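Local coordinates for protein copper-containing nitrite reductase (Hyphomicrobium denitrificans 1NES1, PDB 6TFO) that probably reduces nitrite to nitric oxide at a copper centre, taking electrons from cytochrome c and passing them through further bound copper ions, at residues Gln69-Asn74 and Ser100-Phe105; Phe295-Gly300 and Leu330-Val335; Ala337-His342 and Gly427-Leu432. All blocks are in the same frame, centred on the assembly; numbering follows the deposited sequence.

Interaction 1: residues Gln69-Asn74 and Ser100-Phe105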
# COMPACT_ATOMS: atom_id res chain seq x y z
N GLN C 69 -2.94 -14.33 31.81
CA GLN C 69 -1.80 -13.94 30.95
C GLN C 69 -2.27 -12.78 30.07
O GLN C 69 -3.30 -12.93 29.39
CB GLN C 69 -1.33 -15.12 30.10
CG GLN C 69 -0.10 -14.80 29.27
CD GLN C 69 0.34 -15.96 28.41
OE1 GLN C 69 0.30 -17.13 28.81
NE2 GLN C 69 0.82 -15.63 27.22
N ILE C 70 -1.57 -11.65 30.14
CA ILE C 70 -1.83 -10.46 29.29
C ILE C 70 -0.59 -10.28 28.42
O ILE C 70 0.50 -10.09 29.00
CB ILE C 70 -2.13 -9.22 30.14
CG1 ILE C 70 -3.50 -9.33 30.83
CG2 ILE C 70 -2.03 -7.97 29.29
CD1 ILE C 70 -3.68 -8.38 32.00
N ASN C 71 -0.76 -10.38 27.11
CA ASN C 71 0.29 -10.08 26.10
C ASN C 71 0.14 -8.63 25.62
O ASN C 71 -0.89 -8.34 24.95
CB ASN C 71 0.20 -11.04 24.92
CG ASN C 71 0.15 -12.49 25.35
OD1 ASN C 71 0.98 -12.93 26.15
ND2 ASN C 71 -0.82 -13.22 24.83
N LEU C 72 1.08 -7.75 25.96
CA LEU C 72 1.08 -6.35 25.45
C LEU C 72 1.95 -6.26 24.20
O LEU C 72 3.13 -6.65 24.29
CB LEU C 72 1.59 -5.38 26.51
CG LEU C 72 1.50 -3.90 26.13
CD1 LEU C 72 0.06 -3.51 25.82
CD2 LEU C 72 2.06 -3.01 27.23
N ILE C 73 1.39 -5.74 23.11
CA ILE C 73 2.10 -5.51 21.82
C ILE C 73 1.96 -4.02 21.47
O ILE C 73 0.81 -3.52 21.39
CB ILE C 73 1.52 -6.41 20.71
CG1 ILE C 73 1.43 -7.86 21.19
CG2 ILE C 73 2.33 -6.25 19.43
CD1 ILE C 73 0.85 -8.81 20.17
N ASN C 74 3.10 -3.36 21.25
CA ASN C 74 3.19 -1.95 20.82
C ASN C 74 2.66 -1.82 19.39
O ASN C 74 3.22 -2.46 18.49
CB ASN C 74 4.64 -1.48 20.94
CG ASN C 74 4.77 0.01 20.80
OD1 ASN C 74 4.17 0.60 19.90
ND2 ASN C 74 5.57 0.62 21.66
N SER C 100 6.97 -6.35 22.43
CA SER C 100 5.98 -7.12 23.22
C SER C 100 6.50 -7.40 24.63
O SER C 100 7.73 -7.41 24.86
CB SER C 100 5.62 -8.38 22.52
OG SER C 100 5.25 -8.12 21.16
N SER C 101 5.57 -7.57 25.56
CA SER C 101 5.85 -8.00 26.94
C SER C 101 4.61 -8.73 27.44
O SER C 101 3.50 -8.15 27.33
CB SER C 101 6.25 -6.88 27.84
OG SER C 101 6.26 -7.31 29.20
N THR C 102 4.79 -9.97 27.89
CA THR C 102 3.72 -10.77 28.51
C THR C 102 4.01 -10.82 30.01
O THR C 102 5.22 -10.75 30.39
CB THR C 102 3.59 -12.10 27.77
OG1 THR C 102 3.21 -11.77 26.43
CG2 THR C 102 2.64 -13.05 28.46
N PHE C 103 2.94 -10.83 30.81
CA PHE C 103 2.97 -10.93 32.28
C PHE C 103 1.75 -11.76 32.71
O PHE C 103 0.78 -11.90 31.91
CB PHE C 103 3.05 -9.55 32.94
CG PHE C 103 1.82 -8.67 32.85
CD1 PHE C 103 1.55 -7.93 31.71
CD2 PHE C 103 0.96 -8.52 33.94
CE1 PHE C 103 0.44 -7.10 31.64
CE2 PHE C 103 -0.15 -7.69 33.87
CZ PHE C 103 -0.41 -6.98 32.72
N SER C 104 1.82 -12.36 33.89
CA SER C 104 0.70 -13.17 34.43
C SER C 104 0.59 -12.97 35.94
O SER C 104 1.48 -12.39 36.56
CB SER C 104 0.89 -14.60 34.08
OG SER C 104 2.14 -15.03 34.57
N PHE C 105 -0.51 -13.47 36.48
CA PHE C 105 -0.86 -13.33 37.91
C PHE C 105 -2.09 -14.21 38.13
O PHE C 105 -2.72 -14.62 37.11
CB PHE C 105 -1.12 -11.86 38.25
CG PHE C 105 -2.28 -11.23 37.51
CD1 PHE C 105 -2.10 -10.63 36.28
CD2 PHE C 105 -3.56 -11.24 38.06
CE1 PHE C 105 -3.17 -10.08 35.60
CE2 PHE C 105 -4.64 -10.68 37.39
CZ PHE C 105 -4.44 -10.11 36.15

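Interaction 2: residues Phe295-Gly300 and Leu330-Val335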
# COMPACT_ATOMS: atom_id res chain seq x y z
N PHE C 295 -3.58 -45.54 27.06
CA PHE C 295 -4.15 -44.29 26.49
C PHE C 295 -3.73 -44.14 25.02
O PHE C 295 -2.61 -44.56 24.64
CB PHE C 295 -3.68 -43.08 27.29
CG PHE C 295 -4.24 -42.99 28.68
CD1 PHE C 295 -5.60 -42.82 28.87
CD2 PHE C 295 -3.41 -43.05 29.79
CE1 PHE C 295 -6.12 -42.71 30.16
CE2 PHE C 295 -3.94 -42.94 31.07
CZ PHE C 295 -5.29 -42.76 31.25
N TYR C 296 -4.63 -43.51 24.25
CA TYR C 296 -4.54 -43.23 22.80
C TYR C 296 -4.48 -41.71 22.59
O TYR C 296 -5.48 -41.02 22.87
CB TYR C 296 -5.78 -43.82 22.14
CG TYR C 296 -5.86 -43.73 20.64
CD1 TYR C 296 -4.76 -43.47 19.85
CD2 TYR C 296 -7.06 -44.01 20.02
CE1 TYR C 296 -4.86 -43.46 18.47
CE2 TYR C 296 -7.18 -44.01 18.65
CZ TYR C 296 -6.08 -43.73 17.86
OH TYR C 296 -6.23 -43.73 16.51
N VAL C 297 -3.33 -41.19 22.17
CA VAL C 297 -3.11 -39.74 21.91
C VAL C 297 -2.42 -39.56 20.55
O VAL C 297 -1.41 -40.24 20.28
CB VAL C 297 -2.33 -39.07 23.05
CG1 VAL C 297 -2.04 -37.61 22.73
CG2 VAL C 297 -3.07 -39.19 24.38
N MET C 298 -2.95 -38.66 19.71
CA MET C 298 -2.34 -38.28 18.42
C MET C 298 -2.32 -36.76 18.28
O MET C 298 -3.30 -36.09 18.69
CB MET C 298 -3.08 -38.92 17.24
CG MET C 298 -2.88 -40.42 17.17
SD MET C 298 -3.18 -41.11 15.52
CE MET C 298 -1.57 -40.93 14.75
N GLN C 299 -1.21 -36.22 17.76
CA GLN C 299 -0.99 -34.77 17.57
C GLN C 299 -1.13 -34.46 16.09
O GLN C 299 -0.62 -35.22 15.25
CB GLN C 299 0.39 -34.35 18.10
CG GLN C 299 0.80 -32.93 17.75
CD GLN C 299 2.12 -32.60 18.37
OE1 GLN C 299 2.41 -33.00 19.50
NE2 GLN C 299 2.93 -31.85 17.63
N GLY C 300 -1.79 -33.35 15.78
CA GLY C 300 -1.85 -32.84 14.41
C GLY C 300 -2.02 -31.34 14.38
O GLY C 300 -2.19 -30.73 15.47
N LEU C 330 -3.03 -29.59 17.83
CA LEU C 330 -4.09 -30.28 18.61
C LEU C 330 -3.72 -31.71 19.01
O LEU C 330 -3.15 -32.47 18.17
CB LEU C 330 -5.38 -30.28 17.78
CG LEU C 330 -5.82 -28.92 17.25
CD1 LEU C 330 -6.89 -29.11 16.19
CD2 LEU C 330 -6.30 -28.02 18.38
N PHE C 331 -4.09 -32.08 20.24
CA PHE C 331 -4.24 -33.50 20.69
C PHE C 331 -5.69 -33.92 20.46
O PHE C 331 -6.58 -33.24 20.96
CB PHE C 331 -3.88 -33.66 22.17
CG PHE C 331 -2.43 -33.45 22.51
CD1 PHE C 331 -1.42 -33.99 21.73
CD2 PHE C 331 -2.06 -32.72 23.64
CE1 PHE C 331 -0.09 -33.79 22.05
CE2 PHE C 331 -0.73 -32.54 23.97
CZ PHE C 331 0.26 -33.06 23.17
N ASN C 332 -5.90 -34.99 19.69
CA ASN C 332 -7.21 -35.67 19.51
C ASN C 332 -8.23 -34.61 19.07
O ASN C 332 -9.34 -34.57 19.64
CB ASN C 332 -7.64 -36.42 20.77
CG ASN C 332 -6.74 -37.58 21.15
OD1 ASN C 332 -5.59 -37.66 20.74
ND2 ASN C 332 -7.25 -38.50 21.95
N GLY C 333 -7.84 -33.76 18.12
CA GLY C 333 -8.79 -33.12 17.19
C GLY C 333 -9.27 -31.73 17.57
O GLY C 333 -9.79 -31.06 16.68
N SER C 334 -9.16 -31.29 18.82
CA SER C 334 -9.83 -30.05 19.28
C SER C 334 -9.02 -29.35 20.37
O SER C 334 -8.23 -30.01 21.06
CB SER C 334 -11.25 -30.33 19.74
OG SER C 334 -11.28 -30.71 21.11
N VAL C 335 -9.22 -28.04 20.49
CA VAL C 335 -8.73 -27.26 21.66
C VAL C 335 -9.57 -27.72 22.85
O VAL C 335 -10.80 -27.82 22.69
CB VAL C 335 -8.82 -25.74 21.43
CG1 VAL C 335 -8.24 -24.96 22.60
CG2 VAL C 335 -8.14 -25.33 20.12

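Interaction 3: residues Ala337-His342 and Gly427-Leu432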
# COMPACT_ATOMS: atom_id res chain seq x y z
N ALA C 337 -9.50 -30.76 24.00
CA ALA C 337 -9.71 -32.22 23.80
C ALA C 337 -9.31 -32.98 25.07
O ALA C 337 -10.15 -33.71 25.59
CB ALA C 337 -8.92 -32.70 22.62
N LEU C 338 -8.08 -32.80 25.56
CA LEU C 338 -7.48 -33.60 26.65
C LEU C 338 -7.36 -32.78 27.93
O LEU C 338 -6.65 -33.24 28.85
CB LEU C 338 -6.10 -34.09 26.21
CG LEU C 338 -6.07 -34.96 24.96
CD1 LEU C 338 -4.77 -35.73 24.90
CD2 LEU C 338 -7.26 -35.91 24.90
N THR C 339 -8.02 -31.61 27.99
CA THR C 339 -8.11 -30.78 29.23
C THR C 339 -9.57 -30.68 29.70
O THR C 339 -9.81 -30.96 30.86
CB THR C 339 -7.50 -29.39 29.02
OG1 THR C 339 -8.28 -28.76 28.00
CG2 THR C 339 -6.03 -29.44 28.66
N ARG C 340 -10.50 -30.27 28.84
CA ARG C 340 -11.91 -29.99 29.21
C ARG C 340 -12.80 -31.18 28.82
O ARG C 340 -13.48 -31.71 29.71
CB ARG C 340 -12.41 -28.69 28.56
CG ARG C 340 -11.75 -27.40 29.05
CD ARG C 340 -12.37 -26.12 28.47
NE ARG C 340 -12.97 -26.26 27.14
CZ ARG C 340 -12.50 -25.78 25.99
NH1 ARG C 340 -13.16 -26.02 24.87
NH2 ARG C 340 -11.38 -25.07 25.94
N THR C 341 -12.82 -31.58 27.56
CA THR C 341 -13.86 -32.51 27.04
C THR C 341 -13.52 -33.97 27.37
O THR C 341 -14.45 -34.70 27.75
CB THR C 341 -14.15 -32.26 25.56
OG1 THR C 341 -12.91 -32.09 24.88
CG2 THR C 341 -15.01 -31.03 25.33
N HIS C 342 -12.27 -34.41 27.22
CA HIS C 342 -11.88 -35.84 27.40
C HIS C 342 -10.49 -35.95 28.01
O HIS C 342 -9.57 -36.48 27.37
CB HIS C 342 -11.93 -36.57 26.05
CG HIS C 342 -13.25 -36.58 25.37
ND1 HIS C 342 -14.17 -37.58 25.57
CD2 HIS C 342 -13.80 -35.75 24.46
CE1 HIS C 342 -15.23 -37.36 24.84
NE2 HIS C 342 -15.03 -36.25 24.13
N GLY C 427 -3.19 -24.29 21.13
CA GLY C 427 -4.18 -25.29 21.60
C GLY C 427 -3.58 -26.64 22.03
O GLY C 427 -4.37 -27.52 22.43
N LEU C 428 -2.25 -26.80 22.02
CA LEU C 428 -1.58 -28.12 22.23
C LEU C 428 -1.19 -28.30 23.69
O LEU C 428 -0.05 -27.94 24.07
CB LEU C 428 -0.34 -28.23 21.35
CG LEU C 428 0.21 -29.65 21.20
CD1 LEU C 428 -0.85 -30.60 20.67
CD2 LEU C 428 1.42 -29.65 20.28
N VAL C 429 -2.09 -28.89 24.46
CA VAL C 429 -1.86 -29.22 25.90
C VAL C 429 -2.94 -30.24 26.31
O VAL C 429 -4.06 -30.17 25.77
CB VAL C 429 -1.88 -27.94 26.75
CG1 VAL C 429 -3.25 -27.31 26.75
CG2 VAL C 429 -1.42 -28.18 28.17
N GLY C 430 -2.56 -31.21 27.14
CA GLY C 430 -3.47 -32.25 27.69
C GLY C 430 -3.19 -32.47 29.16
O GLY C 430 -2.05 -32.19 29.63
N PHE C 431 -4.20 -32.95 29.88
CA PHE C 431 -4.12 -33.28 31.32
C PHE C 431 -4.26 -34.79 31.55
O PHE C 431 -5.15 -35.46 30.95
CB PHE C 431 -5.16 -32.47 32.08
CG PHE C 431 -4.94 -30.99 32.06
CD1 PHE C 431 -3.66 -30.47 31.94
CD2 PHE C 431 -6.01 -30.11 32.19
CE1 PHE C 431 -3.45 -29.10 31.95
CE2 PHE C 431 -5.80 -28.75 32.20
CZ PHE C 431 -4.52 -28.24 32.08
N LEU C 432 -3.36 -35.32 32.37
CA LEU C 432 -3.47 -36.63 33.05
C LEU C 432 -3.73 -36.35 34.53
O LEU C 432 -2.76 -35.90 35.23
CB LEU C 432 -2.18 -37.43 32.84
CG LEU C 432 -2.03 -38.70 33.67
CD1 LEU C 432 -3.24 -39.62 33.52
CD2 LEU C 432 -0.77 -39.43 33.27
O HOH W 1 -5.85 -31.52 24.19

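Interaction 1: residues Gln69-Asn74 and Ser100-Phe105
I70 and F103 face each other as a hydrogen-bonded pair of antiparallel strands in the N-terminal cupredoxin domain. Their backbones exchange bonds both ways, I70 N to F103 O at 3.0 Å and F103 N to I70 O at 3.1 Å. L72 and S101 repeat the pattern, with L72 N 2.8 Å from S101 O, and the strand axes approach to 4.6 Å at 166°, nearly antiparallel. On the face carrying I70, L72 and F103, the I70 side chain and the F103 ring lie alongside, pointing the same way; I70 CG2 meets F103 CE1 obliquely at 3.5 Å. With chi1 at 70°, F103 CG sits between its own backbone N and carbonyl carbon, and the ring is brought alongside I70. I70 CD1 meanwhile reaches the edge of the F105 ring, 4.0 Å from CE1. This face looks toward the copper held by H80, C117, H122 and M127, with the L72 side chain about 7 Å from the metal. The other face, that of Q69, N71 and T102, meets a second subunit: Y318 of that subunit packs on Q69 and N71, and S104 OG is hydrogen-bonded to P266 O of the same neighbour.

Interaction 2: residues Phe295-Gly300 and Leu330-Val335
N332 reaches back from the end of strand 328-331 to the middle of strand 293-302, extending an antiparallel pairing at the edge of a cupredoxin sheet. Its backbone opens the contact, N332 N giving a hydrogen bond to M298 O at 3.0 Å. From CB the side chain leaves with CG anti to the carbonyl carbon (chi1 -65°), which turns the carboxamide to face both Y296 O and M298 N. OD1 then accepts M298 N at 3.0 Å, the donor lying nearly on the line of the amide C=O, and touches V297 CA at 3.4 Å. ND2 gives an almost perfectly straight bond (179°) to Y296 O at 3.2 Å, with that oxygen in the amide plane, and also bonds to R150 O. The carboxamide thus stands in for a peptide group where the neighbouring strand has already turned away. Cutting this residue back to an alanine is likely to leave M298 N without its acceptor, and both Y296 O and R150 O without this donor. The departure is a type I' turn from F331 to S334, in which N332 and G333 both have positive phi.

Beside this pairing the F331 ring lies across V297 and Q299. V297 CG1 approaches CD1 obliquely at 3.8 Å, and Q299 OE1 stands 3.7 Å from CE1, its amide plane 62° from the ring. That amide is held from outside, OE1 by S365 OG and NE2 by D418. L338 of helix 337-341 packs on V297, F331 and N332 alike. One pair further along, G300 and L330 continue the pairing with two backbone bonds, G300 N to L330 O and L330 N to G300 O, the latter 2.8 Å long.

Interaction 3: residues Ala337-His342 and Gly427-Leu432
T339 lays its methyl over one face of the F431 ring: CG2 lies 3.6 Å from the ring centroid and 15° off the normal, a CH-pi contact. The methyl is there because chi1 of 62° puts OG1 between the backbone N and carbonyl carbon and leaves CG2 anti to that carbon, while OG1 turns to a weak hydrogen bond with G336 O. The ring itself also meets R413 in a cation-pi contact. Next to this CH-pi contact, F431 N gives L338 O a hydrogen bond of 2.7 Å, the donor rising well above the carbonyl plane (39° out of it). Packing is tightest at G430, whose CA lies 3.5 Å from L338 CB; any side chain carbon on this residue would run into L338.

The arrangement belongs to the C-terminal cupredoxin domain, where the short helix 337-341 leads into strand 344-345 and abuts strand 430-434, the neighbour of 344-345 in one sheet. The helix has a wide pi-type turn, closed by H342 N to A337 O at 2.8 Å.

Away from the ring, the contact loosens. Toward V429 the direct backbone link gives way to a water that accepts from L338 N at 2.9 Å and donates to V429 O at 2.7 Å. The side chains here meet at greater range, V429 CG1 lying 4.0 Å from T339 CG2, and both residues are partly exposed. Beyond T339 the helix is exposed at R340 and T341. The R340 side chain leaves its backbone away from the strand, and its NE makes a salt bridge with E140 OE2.

In the fold
Along the chain the contacts follow in series, interaction 1 in the N-terminal cupredoxin domain and interactions 2 and 3 in the C-terminal one. Interaction 1 stands apart, its centre about 28 Å from that of interaction 2 and about 24 Å from that of interaction 3. The latter two are neighbours, with centres about 8 Å apart: strand 328-331 runs through its turn into helix 337-341, and L338 and L428 both pack on the strand pairing. Together they join the two sheets of one domain, since strands 293-302 and 328-331 belong to one and 430-434 to the other. Interaction 1 instead lies in the tethered copper domain, which presses against a second subunit.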